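Local coordinates for mandelate racemase/muconate lactonizing protein (Paenibacillus sp., PDB 3QPE) that probably acts on acid sugars through the magnesium-assisted enolate chemistry shared by the enolase superfamily, and holds D-galacturonic acid beside magnesium in this structure, at residues I204-N209 with Y230-A235; Y131-Y136 with H166-V171; Y58-H63 with Y313-G318. One frame throughout, in Å; residues are numbered along the deposited sequence.

Overall arrangement
Contacts 1 and 2 are neighbours in the barrel sheet, their centres about 9 Å apart: Met205 O lies 2.7 Å from Ile169 N, a probable hydrogen bond, and Met205 CE packs 3.6 Å from Tyr131 CB. Contact 3 lies farther off, its centre about 24 Å from that of contact 1 and about 21 Å from that of contact 2, where the barrel meets the second domain that closes the active site in enolase-superfamily proteins. It still reaches contact 2, where Tyr136 OH packs 3.1 Å from Tyr313 CZ. Bound D-galacturonic acid is common ground, touched by residues of all three.

Contact 1: I204-N209 with Y230-A235; sequences IMIDAN and YWLEEA. With MG (magnesium ion), chain E; MG (magnesium ion), chain F; DGU (D-galacturonic acid), chain G.
Met205 and Trp231 meet on neighbouring parallel strands of the barrel, the two ends of a beta-alpha-beta unit whose helix is 214-223. Met205 turns CG beside its own backbone N (chi1 -58°), which lays its chain across one face of the indole. CG stands 3.8 Å from the centroid of the five-membered ring, almost exactly on the ring normal, and SD is 3.8 Å from the centroid of the six-membered ring, a Met-aromatic contact. Ile206 points to the other face of the sheet, where its CG1 packs 3.7 Å from Leu232 CD1. Its backbone binds strand 230-233 twice, through N to Trp231 O and through O to Glu233 N.

Beyond this apolar part the strands end in carboxylates. Asp207 OD2 and Glu233 OE2 approach to 3.1 Å, a closeness that the magnesium ion bound by both probably makes tolerable, with Glu263 as a further ligand and the sugar acid chelating through O5 and O6B. Glu234 turns instead to a second magnesium ion. The carboxylate of Glu233 is held at its other oxygen too: OE1 forms a salt bridge with Lys168 and accepts from Trp231 NE1 at 3.2 Å through its anti lone pair, OE1 itself lying 25° out of the indole plane.

Contact 2: Y131-Y136 with H166-V171; sequences YDTSLY and HFKIKV. With DGU (D-galacturonic acid), chain G.
Strands 131-135 and 167-170 run parallel, 4.7 Å apart at closest approach and inclined by 24°, joined by hydrogen bonds from Asp132 N to His166 O, Lys168 N to Asp132 O and Lys170 N to Leu135 O. Lys168 and Lys170 show the Lys-X-Lys spacing familiar from the mandelate racemase subgroup. Lys168 runs past the Tyr131 ring, with CB 3.6 Å from CE1, and its bend at chi3 (89°) brings NZ within 2.7 Å of Tyr131 OH, to which it donates. The same NZ reaches O6B of D-galacturonic acid at 3.0 Å and forms a salt bridge with Glu336. With a phenylalanine in place of Tyr131, lacking that hydroxyl, the lysine tip would probably be less firmly placed beside the sugar carboxylate. Lys170 lies alongside Tyr136, its CE over one ring face and 3.4 Å from CZ. Its NZ is hydrogen-bonded to Asp207 OD2 and stands 3.1 Å from C5 of the sugar, while Tyr136 OH shares a hydrogen bond with sugar O3. On the other side of the sheet, Leu135 packs its CD1 on Phe167 CB and rests against helix 145-161, which links the two strands; Phe167 and Ile169 meet helix 180-198, and strands 335-337 and 204-207 extend the sheet beyond them.

Contact 3: Y58-H63 with Y313-G318; sequences YGSSIH and YGNAYG. With DGU (D-galacturonic acid), chain G.
Tyr317 lays one face of its ring over the Gly59-Ser60 peptide, with Ser60 N 3.5 Å above the plane and over its centre. Ser60 CB presses on the near rim, 3.6 Å from Tyr317 CD1, while the phenol end reaches along the strand until OH is 3.5 Å from Gly59 CA. With CG set opposite the backbone N (chi1 -172°), the ring extends from the helix start toward strand 58-60. A side chain at Gly59 would probably fit badly, since a beta carbon there would come within about 3.1 Å of Tyr317 OH. Tyr97 from helix 92-107 adds an edge-to-face ring contact to this tight part.

The contact is one between domains: strand 55-60 belongs to the antiparallel sheet that in enolase-superfamily proteins caps the barrel, and helix 316-325 follows barrel strand 307-308. Asn315 is the N-cap of that helix, its OD1 taking a weak bond from Tyr317 N.

Around Asn315 the fit is looser. Its ND2 stays 4.1 Å from Ser60 OG, and a water fills in, 2.7 Å from Ser60 OG and accepting from Asn315 ND2 at 3.0 Å. A second water lies in the plane of the Tyr317 ring at its hydroxyl end, bonded to Tyr317 OH and donating to Tyr58 O. Away from both, Tyr313 carries the loop to D-galacturonic acid, its CB 3.4 Å from O6A.

Contact 1: I204-N209 with Y230-A235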
loop_
_atom_site.group_PDB
_atom_site.type_symbol
_atom_site.label_atom_id
_atom_site.label_comp_id
_atom_site.label_asym_id
_atom_site.label_seq_id
_atom_site.Cartn_x
_atom_site.Cartn_y
_atom_site.Cartn_z
ATOM N N ILE A 204 -25.864 6.066 3.823
ATOM C CA ILE A 204 -25.375 5.445 2.596
ATOM C C ILE A 204 -23.861 5.536 2.512
ATOM O O ILE A 204 -23.293 6.615 2.620
ATOM C CB ILE A 204 -25.945 6.149 1.343
ATOM C CG1 ILE A 204 -27.473 6.105 1.353
ATOM C CG2 ILE A 204 -25.373 5.513 0.078
ATOM C CD1 ILE A 204 -28.038 4.697 1.403
ATOM N N MET A 205 -23.197 4.411 2.291
ATOM C CA MET A 205 -21.757 4.464 2.147
ATOM C C MET A 205 -21.403 3.933 0.768
ATOM O O MET A 205 -22.079 3.050 0.246
ATOM C CB MET A 205 -21.100 3.679 3.286
ATOM C CG MET A 205 -21.516 4.239 4.654
ATOM S SD MET A 205 -21.644 3.103 6.038
ATOM C CE MET A 205 -23.281 2.422 5.739
ATOM N N ILE A 206 -20.365 4.481 0.154
ATOM C CA ILE A 206 -19.933 3.958 -1.123
ATOM C C ILE A 206 -18.496 3.480 -1.064
ATOM O O ILE A 206 -17.669 4.050 -0.338
ATOM C CB ILE A 206 -20.145 4.969 -2.267
ATOM C CG1 ILE A 206 -19.400 6.276 -1.965
ATOM C CG2 ILE A 206 -21.630 5.245 -2.447
ATOM C CD1 ILE A 206 -19.528 7.339 -3.075
ATOM N N ASP A 207 -18.205 2.417 -1.807
ATOM C CA ASP A 207 -16.904 1.761 -1.714
ATOM C C ASP A 207 -16.400 1.480 -3.113
ATOM O O ASP A 207 -16.968 0.666 -3.843
ATOM C CB ASP A 207 -17.000 0.483 -0.858
ATOM C CG ASP A 207 -15.691 -0.283 -0.776
ATOM O OD1 ASP A 207 -14.704 0.130 -1.416
ATOM O OD2 ASP A 207 -15.669 -1.338 -0.097
ATOM N N ALA A 208 -15.329 2.168 -3.493
ATOM C CA ALA A 208 -14.861 2.118 -4.870
ATOM C C ALA A 208 -13.863 1.004 -5.123
ATOM O O ALA A 208 -13.521 0.717 -6.269
ATOM C CB ALA A 208 -14.260 3.484 -5.282
ATOM N N ASN A 209 -13.400 0.359 -4.064
ATOM C CA ASN A 209 -12.315 -0.614 -4.201
ATOM C C ASN A 209 -11.205 -0.080 -5.101
ATOM O O ASN A 209 -10.683 -0.786 -5.973
ATOM C CB ASN A 209 -12.820 -1.982 -4.667
ATOM C CG ASN A 209 -13.652 -2.682 -3.609
ATOM O OD1 ASN A 209 -14.878 -2.675 -3.677
ATOM N ND2 ASN A 209 -12.990 -3.277 -2.615
ATOM N N TYR A 230 -22.597 8.994 4.020
ATOM C CA TYR A 230 -21.991 8.978 5.345
ATOM C C TYR A 230 -20.475 8.836 5.231
ATOM O O TYR A 230 -19.725 9.580 5.872
ATOM C CB TYR A 230 -22.576 7.835 6.184
ATOM C CG TYR A 230 -22.066 7.821 7.602
ATOM C CD1 TYR A 230 -22.482 8.776 8.511
ATOM C CD2 TYR A 230 -21.169 6.854 8.029
ATOM C CE1 TYR A 230 -22.018 8.784 9.810
ATOM C CE2 TYR A 230 -20.694 6.850 9.335
ATOM C CZ TYR A 230 -21.130 7.816 10.216
ATOM O OH TYR A 230 -20.678 7.837 11.519
ATOM N N TRP A 231 -20.026 7.900 4.402
ATOM C CA TRP A 231 -18.599 7.807 4.104
ATOM C C TRP A 231 -18.219 7.334 2.700
ATOM O O TRP A 231 -18.987 6.665 2.002
ATOM C CB TRP A 231 -17.822 7.059 5.206
ATOM C CG TRP A 231 -17.798 5.534 5.159
ATOM C CD1 TRP A 231 -17.614 4.732 4.066
ATOM C CD2 TRP A 231 -17.920 4.652 6.280
ATOM N NE1 TRP A 231 -17.627 3.407 4.441
ATOM C CE2 TRP A 231 -17.818 3.333 5.794
ATOM C CE3 TRP A 231 -18.107 4.853 7.650
ATOM C CZ2 TRP A 231 -17.902 2.218 6.631
ATOM C CZ3 TRP A 231 -18.187 3.744 8.481
ATOM C CH2 TRP A 231 -18.086 2.445 7.967
ATOM N N LEU A 232 -17.015 7.723 2.301
ATOM C CA LEU A 232 -16.403 7.307 1.060
ATOM C C LEU A 232 -15.236 6.399 1.378
ATOM O O LEU A 232 -14.273 6.829 2.013
ATOM C CB LEU A 232 -15.905 8.536 0.282
ATOM C CG LEU A 232 -15.090 8.268 -0.985
ATOM C CD1 LEU A 232 -15.900 7.547 -2.099
ATOM C CD2 LEU A 232 -14.489 9.582 -1.499
ATOM N N GLU A 233 -15.323 5.148 0.921
ATOM C CA GLU A 233 -14.366 4.101 1.267
ATOM C C GLU A 233 -13.494 3.706 0.072
ATOM O O GLU A 233 -14.003 3.387 -0.997
ATOM C CB GLU A 233 -15.127 2.881 1.809
ATOM C CG GLU A 233 -14.315 1.595 1.890
ATOM C CD GLU A 233 -15.013 0.525 2.711
ATOM O OE1 GLU A 233 -16.022 0.808 3.386
ATOM O OE2 GLU A 233 -14.526 -0.602 2.715
ATOM N N GLU A 234 -12.181 3.750 0.254
ATOM C CA GLU A 234 -11.234 3.355 -0.787
ATOM C C GLU A 234 -11.540 3.914 -2.186
ATOM O O GLU A 234 -11.604 3.167 -3.156
ATOM C CB GLU A 234 -11.097 1.831 -0.851
ATOM C CG GLU A 234 -10.528 1.205 0.426
ATOM C CD GLU A 234 -9.720 -0.067 0.148
ATOM O OE1 GLU A 234 -10.258 -1.041 -0.408
ATOM O OE2 GLU A 234 -8.532 -0.111 0.485
ATOM N N ALA A 235 -11.696 5.230 -2.287
ATOM C CA ALA A 235 -11.884 5.856 -3.596
ATOM C C ALA A 235 -10.730 5.460 -4.514
ATOM O O ALA A 235 -10.923 5.153 -5.681
ATOM C CB ALA A 235 -11.955 7.377 -3.451
HETATM MG MG MG E . -14.009 -1.956 1.222
HETATM MG MG MG F . -6.956 1.340 0.857
HETATM O O1 DGU G . -12.415 -9.761 -0.177
HETATM O O2 DGU G . -13.214 -8.365 -2.494
HETATM O O5 DGU G . -13.893 -4.042 0.099
HETATM O O6B DGU G . -15.394 -3.275 2.323
HETATM C C1 DGU G . -13.039 -8.695 -0.107
HETATM C C2 DGU G . -13.925 -8.174 -1.261
HETATM C C3 DGU G . -14.302 -6.686 -1.108
HETATM C C4 DGU G . -14.817 -6.302 0.301
HETATM C C5 DGU G . -15.049 -4.795 0.497
HETATM C C6 DGU G . -15.529 -4.457 1.926
HETATM O O3 DGU G . -15.313 -6.351 -2.068
HETATM O O4 DGU G . -13.857 -6.706 1.277
HETATM O O6A DGU G . -16.028 -5.400 2.578
HETATM O O HOH W 1 -10.219 -2.350 -2.601
HETATM O O HOH W 2 -12.605 -1.182 -0.273
HETATM O O HOH W 3 -6.161 0.227 2.581
HETATM O O HOH W 4 -5.613 0.194 -0.610
HETATM O O HOH W 5 -7.510 2.772 -0.709
#

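Contact 2: Y131-Y136 with H166-V171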
loop_
_atom_site.group_PDB
_atom_site.type_symbol
_atom_site.label_atom_id
_atom_site.label_comp_id
_atom_site.label_asym_id
_atom_site.label_seq_id
_atom_site.Cartn_x
_atom_site.Cartn_y
_atom_site.Cartn_z
ATOM N N TYR A 131 -24.541 -2.256 9.099
ATOM C CA TYR A 131 -24.937 -1.876 7.750
ATOM C C TYR A 131 -24.859 -3.046 6.774
ATOM O O TYR A 131 -24.093 -4.004 6.969
ATOM C CB TYR A 131 -24.096 -0.697 7.248
ATOM C CG TYR A 131 -22.653 -1.019 6.942
ATOM C CD1 TYR A 131 -22.290 -1.634 5.749
ATOM C CD2 TYR A 131 -21.640 -0.675 7.835
ATOM C CE1 TYR A 131 -20.961 -1.924 5.471
ATOM C CE2 TYR A 131 -20.311 -0.960 7.556
ATOM C CZ TYR A 131 -19.977 -1.583 6.391
ATOM O OH TYR A 131 -18.657 -1.844 6.110
ATOM N N ASP A 132 -25.659 -2.959 5.717
ATOM C CA ASP A 132 -25.706 -4.007 4.722
ATOM C C ASP A 132 -24.590 -3.815 3.706
ATOM O O ASP A 132 -24.561 -2.818 2.981
ATOM C CB ASP A 132 -27.077 -3.991 4.053
ATOM C CG ASP A 132 -27.263 -5.113 3.061
ATOM O OD1 ASP A 132 -26.306 -5.859 2.771
ATOM O OD2 ASP A 132 -28.395 -5.214 2.550
ATOM N N THR A 133 -23.671 -4.776 3.654
ATOM C CA THR A 133 -22.474 -4.640 2.830
ATOM C C THR A 133 -22.605 -5.394 1.500
ATOM O O THR A 133 -21.679 -5.415 0.691
ATOM C CB THR A 133 -21.201 -5.100 3.603
ATOM O OG1 THR A 133 -20.020 -4.577 2.973
ATOM C CG2 THR A 133 -21.113 -6.637 3.667
ATOM N N SER A 134 -23.775 -5.972 1.248
ATOM C CA SER A 134 -23.914 -6.962 0.166
ATOM C C SER A 134 -24.285 -6.406 -1.222
ATOM O O SER A 134 -24.588 -7.176 -2.131
ATOM C CB SER A 134 -24.945 -8.035 0.553
ATOM O OG SER A 134 -26.248 -7.461 0.625
ATOM N N LEU A 135 -24.242 -5.090 -1.396
ATOM C CA LEU A 135 -24.695 -4.491 -2.651
ATOM C C LEU A 135 -23.566 -4.359 -3.673
ATOM O O LEU A 135 -23.028 -3.264 -3.887
ATOM C CB LEU A 135 -25.370 -3.142 -2.382
ATOM C CG LEU A 135 -26.613 -3.285 -1.500
ATOM C CD1 LEU A 135 -27.067 -1.968 -0.931
ATOM C CD2 LEU A 135 -27.732 -3.941 -2.307
ATOM N N TYR A 136 -23.229 -5.480 -4.302
ATOM C CA TYR A 136 -22.156 -5.550 -5.280
ATOM C C TYR A 136 -22.619 -5.098 -6.672
ATOM O O TYR A 136 -23.683 -4.513 -6.793
ATOM C CB TYR A 136 -21.571 -6.971 -5.283
ATOM C CG TYR A 136 -20.573 -7.143 -4.157
ATOM C CD1 TYR A 136 -20.967 -7.044 -2.828
ATOM C CD2 TYR A 136 -19.223 -7.364 -4.427
ATOM C CE1 TYR A 136 -20.030 -7.175 -1.781
ATOM C CE2 TYR A 136 -18.289 -7.486 -3.397
ATOM C CZ TYR A 136 -18.700 -7.398 -2.081
ATOM O OH TYR A 136 -17.762 -7.510 -1.070
ATOM N N HIS A 166 -29.066 0.809 6.901
ATOM C CA HIS A 166 -27.910 1.472 6.322
ATOM C C HIS A 166 -27.245 0.527 5.336
ATOM O O HIS A 166 -27.187 -0.683 5.572
ATOM C CB HIS A 166 -26.934 1.856 7.440
ATOM C CG HIS A 166 -27.603 2.475 8.628
ATOM N ND1 HIS A 166 -28.152 3.738 8.596
ATOM C CD2 HIS A 166 -27.839 1.995 9.871
ATOM C CE1 HIS A 166 -28.684 4.016 9.773
ATOM N NE2 HIS A 166 -28.514 2.971 10.563
ATOM N N PHE A 167 -26.724 1.084 4.248
ATOM C CA PHE A 167 -26.262 0.289 3.120
ATOM C C PHE A 167 -24.928 0.768 2.560
ATOM O O PHE A 167 -24.726 1.964 2.360
ATOM C CB PHE A 167 -27.331 0.316 2.008
ATOM C CG PHE A 167 -28.689 -0.089 2.488
ATOM C CD1 PHE A 167 -29.533 0.840 3.079
ATOM C CD2 PHE A 167 -29.107 -1.416 2.392
ATOM C CE1 PHE A 167 -30.781 0.466 3.550
ATOM C CE2 PHE A 167 -30.348 -1.796 2.862
ATOM C CZ PHE A 167 -31.193 -0.851 3.444
ATOM N N LYS A 168 -24.028 -0.168 2.275
ATOM C CA LYS A 168 -22.791 0.174 1.591
ATOM C C LYS A 168 -22.808 -0.339 0.166
ATOM O O LYS A 168 -22.984 -1.531 -0.087
ATOM C CB LYS A 168 -21.559 -0.353 2.337
ATOM C CG LYS A 168 -20.246 0.088 1.694
ATOM C CD LYS A 168 -19.064 -0.092 2.641
ATOM C CE LYS A 168 -18.426 -1.467 2.520
ATOM N NZ LYS A 168 -17.442 -1.623 3.668
ATOM N N ILE A 169 -22.617 0.574 -0.771
ATOM C CA ILE A 169 -22.813 0.277 -2.174
ATOM C C ILE A 169 -21.478 0.220 -2.912
ATOM O O ILE A 169 -20.691 1.160 -2.844
ATOM C CB ILE A 169 -23.660 1.398 -2.805
ATOM C CG1 ILE A 169 -24.901 1.673 -1.951
ATOM C CG2 ILE A 169 -23.983 1.084 -4.244
ATOM C CD1 ILE A 169 -25.812 2.742 -2.535
ATOM N N LYS A 170 -21.213 -0.870 -3.616
ATOM C CA LYS A 170 -20.016 -0.942 -4.441
ATOM C C LYS A 170 -20.149 -0.003 -5.636
ATOM O O LYS A 170 -21.153 -0.050 -6.337
ATOM C CB LYS A 170 -19.809 -2.370 -4.931
ATOM C CG LYS A 170 -19.512 -3.351 -3.813
ATOM C CD LYS A 170 -18.132 -3.062 -3.192
ATOM C CE LYS A 170 -17.705 -4.168 -2.215
ATOM N NZ LYS A 170 -17.544 -3.631 -0.826
ATOM N N VAL A 171 -19.149 0.853 -5.846
ATOM C CA VAL A 171 -19.086 1.712 -7.022
ATOM C C VAL A 171 -17.746 1.469 -7.705
ATOM O O VAL A 171 -16.967 0.622 -7.257
ATOM C CB VAL A 171 -19.248 3.181 -6.649
ATOM C CG1 VAL A 171 -20.591 3.390 -5.977
ATOM C CG2 VAL A 171 -18.111 3.619 -5.678
HETATM O O1 DGU G . -12.415 -9.761 -0.177
HETATM O O2 DGU G . -13.214 -8.365 -2.494
HETATM O O5 DGU G . -13.893 -4.042 0.099
HETATM O O6B DGU G . -15.394 -3.275 2.323
HETATM C C1 DGU G . -13.039 -8.695 -0.107
HETATM C C2 DGU G . -13.925 -8.174 -1.261
HETATM C C3 DGU G . -14.302 -6.686 -1.108
HETATM C C4 DGU G . -14.817 -6.302 0.301
HETATM C C5 DGU G . -15.049 -4.795 0.497
HETATM C C6 DGU G . -15.529 -4.457 1.926
HETATM O O3 DGU G . -15.313 -6.351 -2.068
HETATM O O4 DGU G . -13.857 -6.706 1.277
HETATM O O6A DGU G . -16.028 -5.400 2.578
HETATM O O HOH W 6 -18.539 -5.765 1.063
HETATM O O HOH W 7 -20.581 -2.956 -0.063
HETATM O O HOH W 8 -23.314 -1.640 -6.347
#

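Contact 3: Y58-H63 with Y313-G318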
loop_
_atom_site.group_PDB
_atom_site.type_symbol
_atom_site.label_atom_id
_atom_site.label_comp_id
_atom_site.label_asym_id
_atom_site.label_seq_id
_atom_site.Cartn_x
_atom_site.Cartn_y
_atom_site.Cartn_z
ATOM N N TYR A 58 -14.666 -21.996 21.335
ATOM C CA TYR A 58 -14.604 -22.068 19.881
ATOM C C TYR A 58 -14.358 -20.677 19.340
ATOM O O TYR A 58 -14.872 -19.715 19.892
ATOM C CB TYR A 58 -15.956 -22.483 19.308
ATOM C CG TYR A 58 -16.382 -23.921 19.447
ATOM C CD1 TYR A 58 -16.290 -24.790 18.362
ATOM C CD2 TYR A 58 -16.949 -24.392 20.627
ATOM C CE1 TYR A 58 -16.712 -26.116 18.454
ATOM C CE2 TYR A 58 -17.379 -25.722 20.731
ATOM C CZ TYR A 58 -17.255 -26.569 19.632
ATOM O OH TYR A 58 -17.666 -27.883 19.702
ATOM N N GLY A 59 -13.649 -20.575 18.222
ATOM C CA GLY A 59 -13.578 -19.301 17.519
ATOM C C GLY A 59 -12.786 -19.350 16.231
ATOM O O GLY A 59 -12.170 -20.362 15.904
ATOM N N SER A 60 -12.806 -18.242 15.495
ATOM C CA SER A 60 -11.966 -18.104 14.322
ATOM C C SER A 60 -10.543 -18.485 14.677
ATOM O O SER A 60 -10.077 -18.172 15.780
ATOM C CB SER A 60 -11.956 -16.653 13.855
ATOM O OG SER A 60 -11.053 -16.499 12.773
ATOM N N SER A 61 -9.858 -19.136 13.739
ATOM C CA SER A 61 -8.428 -19.392 13.868
ATOM C C SER A 61 -7.794 -19.346 12.485
ATOM O O SER A 61 -8.267 -20.012 11.568
ATOM C CB SER A 61 -8.188 -20.767 14.502
ATOM O OG SER A 61 -6.817 -21.097 14.467
ATOM N N ILE A 62 -6.735 -18.553 12.326
ATOM C CA ILE A 62 -5.959 -18.566 11.090
ATOM C C ILE A 62 -4.445 -18.651 11.346
ATOM O O ILE A 62 -3.971 -18.255 12.397
ATOM C CB ILE A 62 -6.249 -17.331 10.212
ATOM C CG1 ILE A 62 -5.715 -16.064 10.870
ATOM C CG2 ILE A 62 -7.741 -17.228 9.921
ATOM C CD1 ILE A 62 -5.742 -14.844 9.936
ATOM N N HIS A 63 -3.702 -19.155 10.362
ATOM C CA HIS A 63 -2.245 -19.224 10.438
ATOM C C HIS A 63 -1.807 -20.229 11.500
ATOM O O HIS A 63 -0.733 -20.100 12.081
ATOM C CB HIS A 63 -1.628 -17.859 10.757
ATOM C CG HIS A 63 -1.860 -16.813 9.708
ATOM N ND1 HIS A 63 -2.850 -16.912 8.753
ATOM C CD2 HIS A 63 -1.234 -15.635 9.476
ATOM C CE1 HIS A 63 -2.819 -15.844 7.977
ATOM N NE2 HIS A 63 -1.847 -15.054 8.392
ATOM N N TYR A 313 -15.493 -9.195 5.647
ATOM C CA TYR A 313 -16.120 -9.753 4.461
ATOM C C TYR A 313 -15.319 -10.992 4.112
ATOM O O TYR A 313 -14.088 -10.959 4.112
ATOM C CB TYR A 313 -16.136 -8.755 3.289
ATOM C CG TYR A 313 -17.086 -9.220 2.208
ATOM C CD1 TYR A 313 -18.445 -8.965 2.304
ATOM C CD2 TYR A 313 -16.632 -9.964 1.134
ATOM C CE1 TYR A 313 -19.344 -9.424 1.320
ATOM C CE2 TYR A 313 -17.518 -10.421 0.147
ATOM C CZ TYR A 313 -18.868 -10.146 0.251
ATOM O OH TYR A 313 -19.755 -10.595 -0.713
ATOM N N GLY A 314 -16.016 -12.096 3.860
ATOM C CA GLY A 314 -15.352 -13.330 3.508
ATOM C C GLY A 314 -15.224 -14.263 4.702
ATOM O O GLY A 314 -14.726 -15.381 4.571
ATOM N N ASN A 315 -15.673 -13.796 5.864
ATOM C CA ASN A 315 -15.607 -14.575 7.092
ATOM C C ASN A 315 -16.759 -14.188 8.004
ATOM O O ASN A 315 -16.720 -13.159 8.678
ATOM C CB ASN A 315 -14.260 -14.360 7.797
ATOM C CG ASN A 315 -14.047 -15.317 8.947
ATOM O OD1 ASN A 315 -14.991 -15.661 9.649
ATOM N ND2 ASN A 315 -12.802 -15.756 9.142
ATOM N N ALA A 316 -17.781 -15.034 8.037
ATOM C CA ALA A 316 -18.991 -14.761 8.804
ATOM C C ALA A 316 -18.721 -14.529 10.289
ATOM O O ALA A 316 -19.409 -13.743 10.952
ATOM C CB ALA A 316 -19.970 -15.921 8.642
ATOM N N TYR A 317 -17.756 -15.266 10.820
ATOM C CA TYR A 317 -17.431 -15.186 12.242
ATOM C C TYR A 317 -17.057 -13.751 12.640
ATOM O O TYR A 317 -17.363 -13.310 13.744
ATOM C CB TYR A 317 -16.281 -16.129 12.583
ATOM C CG TYR A 317 -16.035 -16.218 14.075
ATOM C CD1 TYR A 317 -15.150 -15.359 14.712
ATOM C CD2 TYR A 317 -16.728 -17.144 14.851
ATOM C CE1 TYR A 317 -14.950 -15.432 16.086
ATOM C CE2 TYR A 317 -16.535 -17.230 16.211
ATOM C CZ TYR A 317 -15.645 -16.380 16.827
ATOM O OH TYR A 317 -15.478 -16.481 18.179
ATOM N N GLY A 318 -16.385 -13.051 11.728
ATOM C CA GLY A 318 -15.954 -11.678 11.945
ATOM C C GLY A 318 -17.087 -10.745 12.329
ATOM O O GLY A 318 -16.902 -9.798 13.088
HETATM O O1 DGU G . -12.415 -9.761 -0.177
HETATM O O2 DGU G . -13.214 -8.365 -2.494
HETATM O O5 DGU G . -13.893 -4.042 0.099
HETATM O O6B DGU G . -15.394 -3.275 2.323
HETATM C C1 DGU G . -13.039 -8.695 -0.107
HETATM C C2 DGU G . -13.925 -8.174 -1.261
HETATM C C3 DGU G . -14.302 -6.686 -1.108
HETATM C C4 DGU G . -14.817 -6.302 0.301
HETATM C C5 DGU G . -15.049 -4.795 0.497
HETATM C C6 DGU G . -15.529 -4.457 1.926
HETATM O O3 DGU G . -15.313 -6.351 -2.068
HETATM O O4 DGU G . -13.857 -6.706 1.277
HETATM O O6A DGU G . -16.028 -5.400 2.578
HETATM O O HOH W 9 -17.059 -18.236 19.330
HETATM O O HOH W 10 -11.593 -18.068 10.672
#